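Local coordinates for protein galactitol 1-phosphate 5-dehydrogenase (Escherichia coli, PDB 4UEJ) that oxidises galactitol 1-phosphate to D-tagatose 6-phosphate with NAD(+) as a zinc-containing, homodimeric alcohol dehydrogenase of galactitol metabolism, at residues L42-K47 / L57-S62. Sequence-based numbering, arbitrary orientation.
Sequences LPRIFK and LGHEFS. With ZN (zinc ion), chain D.
Leu57 reaches across to helix 41-46 and sets its two methyl branches against neighbouring side chains, making the tight part of this contact. CD1 lies 3.6 Å from CG1 of Ile45 and also touches CB of Arg44, while CD2 rests against the Arg44 chain at CD, 3.7 Å away. Extended from CG to NE (chi2 and chi3 both -176°), the Arg44 chain passes the leucine with CB and CD in contact and carries its charged end on toward His59. There the packing loosens: guanidinium and imidazole planes stand 88° apart, and NH1 comes no nearer than 3.9 Å to CE1 of His59. NH1 is instead held by Asp41 in a salt bridge and by OG of Ser40 in a hydrogen bond, both residues just before Leu42 in the chain, which keeps that end of the guanidinium near the ring; its positive charge may bear on the electrostatics of the metal site. His59 binds zinc through NE2 at 2.1 Å. A water is a further ligand at 2.0 Å and donates a hydrogen bond to OE2 of Glu60 (2.6 Å), whose OE1 pairs with Lys341. Cys38 is another zinc ligand, and the contact ties a short helix to what is, by analogy with relatives, the catalytic zinc site in the GroES-like domain of the zinc-containing alcohol dehydrogenases.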
# COMPACT_ATOMS: atom_id res chain seq x y z
N LEU A 42 -13.43 -18.98 12.52
CA LEU A 42 -12.67 -19.65 13.58
C LEU A 42 -12.40 -18.74 14.79
O LEU A 42 -12.61 -19.16 15.92
CB LEU A 42 -11.36 -20.21 13.02
CG LEU A 42 -11.40 -21.64 12.46
CD1 LEU A 42 -12.51 -21.81 11.45
CD2 LEU A 42 -10.06 -22.02 11.84
N PRO A 43 -11.95 -17.48 14.56
CA PRO A 43 -11.83 -16.58 15.71
C PRO A 43 -13.17 -16.29 16.40
O PRO A 43 -13.20 -16.04 17.61
CB PRO A 43 -11.27 -15.29 15.10
CG PRO A 43 -10.59 -15.72 13.85
CD PRO A 43 -11.40 -16.87 13.33
N ARG A 44 -14.27 -16.32 15.64
CA ARG A 44 -15.59 -16.04 16.21
C ARG A 44 -16.03 -17.16 17.12
O ARG A 44 -16.70 -16.93 18.12
CB ARG A 44 -16.63 -15.82 15.10
CG ARG A 44 -16.34 -14.63 14.21
CD ARG A 44 -17.45 -14.40 13.17
NE ARG A 44 -17.10 -13.30 12.27
CZ ARG A 44 -16.76 -13.45 10.99
NH1 ARG A 44 -16.75 -14.66 10.44
NH2 ARG A 44 -16.45 -12.39 10.27
N ILE A 45 -15.65 -18.38 16.77
CA ILE A 45 -16.06 -19.55 17.52
C ILE A 45 -15.17 -19.78 18.73
O ILE A 45 -15.65 -20.02 19.84
CB ILE A 45 -16.04 -20.81 16.62
CG1 ILE A 45 -16.97 -20.62 15.43
CG2 ILE A 45 -16.45 -22.04 17.41
CD1 ILE A 45 -16.81 -21.66 14.34
N PHE A 46 -13.86 -19.70 18.53
CA PHE A 46 -12.94 -20.15 19.56
C PHE A 46 -12.23 -19.04 20.32
O PHE A 46 -11.73 -19.28 21.43
CB PHE A 46 -11.91 -21.09 18.93
CG PHE A 46 -12.52 -22.35 18.39
CD1 PHE A 46 -12.79 -23.42 19.23
CD2 PHE A 46 -12.84 -22.46 17.05
CE1 PHE A 46 -13.36 -24.58 18.73
CE2 PHE A 46 -13.41 -23.62 16.55
CZ PHE A 46 -13.67 -24.68 17.39
N LYS A 47 -12.14 -17.85 19.73
CA LYS A 47 -11.34 -16.77 20.32
C LYS A 47 -12.17 -15.61 20.81
O LYS A 47 -11.68 -14.48 20.89
CB LYS A 47 -10.29 -16.24 19.32
CG LYS A 47 -9.24 -17.24 18.85
CD LYS A 47 -9.21 -18.51 19.68
CE LYS A 47 -8.05 -18.64 20.64
NZ LYS A 47 -8.31 -19.80 21.54
N LEU A 57 -23.60 -18.36 13.12
CA LEU A 57 -22.75 -17.86 12.05
C LEU A 57 -23.19 -18.38 10.68
O LEU A 57 -24.23 -19.03 10.55
CB LEU A 57 -21.29 -18.26 12.32
CG LEU A 57 -20.69 -17.76 13.65
CD1 LEU A 57 -19.29 -18.34 13.88
CD2 LEU A 57 -20.66 -16.25 13.69
N GLY A 58 -22.39 -18.08 9.66
CA GLY A 58 -22.64 -18.58 8.32
C GLY A 58 -22.95 -17.50 7.30
O GLY A 58 -24.08 -17.00 7.24
N HIS A 59 -21.97 -17.16 6.46
CA HIS A 59 -22.19 -16.17 5.41
C HIS A 59 -21.80 -16.65 4.02
O HIS A 59 -21.66 -15.86 3.09
CB HIS A 59 -21.43 -14.87 5.73
CG HIS A 59 -19.94 -15.03 5.86
ND1 HIS A 59 -19.33 -15.43 7.02
CD2 HIS A 59 -18.95 -14.82 4.97
CE1 HIS A 59 -18.02 -15.46 6.85
NE2 HIS A 59 -17.76 -15.09 5.61
N GLU A 60 -21.64 -17.96 3.89
CA GLU A 60 -21.24 -18.59 2.64
C GLU A 60 -22.24 -19.68 2.36
O GLU A 60 -21.97 -20.85 2.64
CB GLU A 60 -19.84 -19.21 2.75
CG GLU A 60 -18.71 -18.27 3.13
CD GLU A 60 -17.38 -19.00 3.26
OE1 GLU A 60 -17.40 -20.24 3.39
OE2 GLU A 60 -16.31 -18.35 3.21
N PHE A 61 -23.41 -19.33 1.85
CA PHE A 61 -24.42 -20.35 1.69
C PHE A 61 -25.35 -20.15 0.51
O PHE A 61 -25.44 -19.07 -0.06
CB PHE A 61 -25.25 -20.50 2.98
CG PHE A 61 -26.05 -19.28 3.40
CD1 PHE A 61 -25.50 -18.35 4.26
CD2 PHE A 61 -27.37 -19.13 3.00
CE1 PHE A 61 -26.25 -17.24 4.68
CE2 PHE A 61 -28.12 -18.02 3.42
CZ PHE A 61 -27.58 -17.10 4.27
N SER A 62 -26.03 -21.24 0.15
CA SER A 62 -27.01 -21.23 -0.92
C SER A 62 -28.24 -22.00 -0.50
O SER A 62 -28.22 -22.73 0.49
CB SER A 62 -26.43 -21.83 -2.20
OG SER A 62 -26.02 -23.17 -1.96
ZN ZN D . -15.95 -14.89 4.60
O HOH W 1 -15.95 -15.85 2.83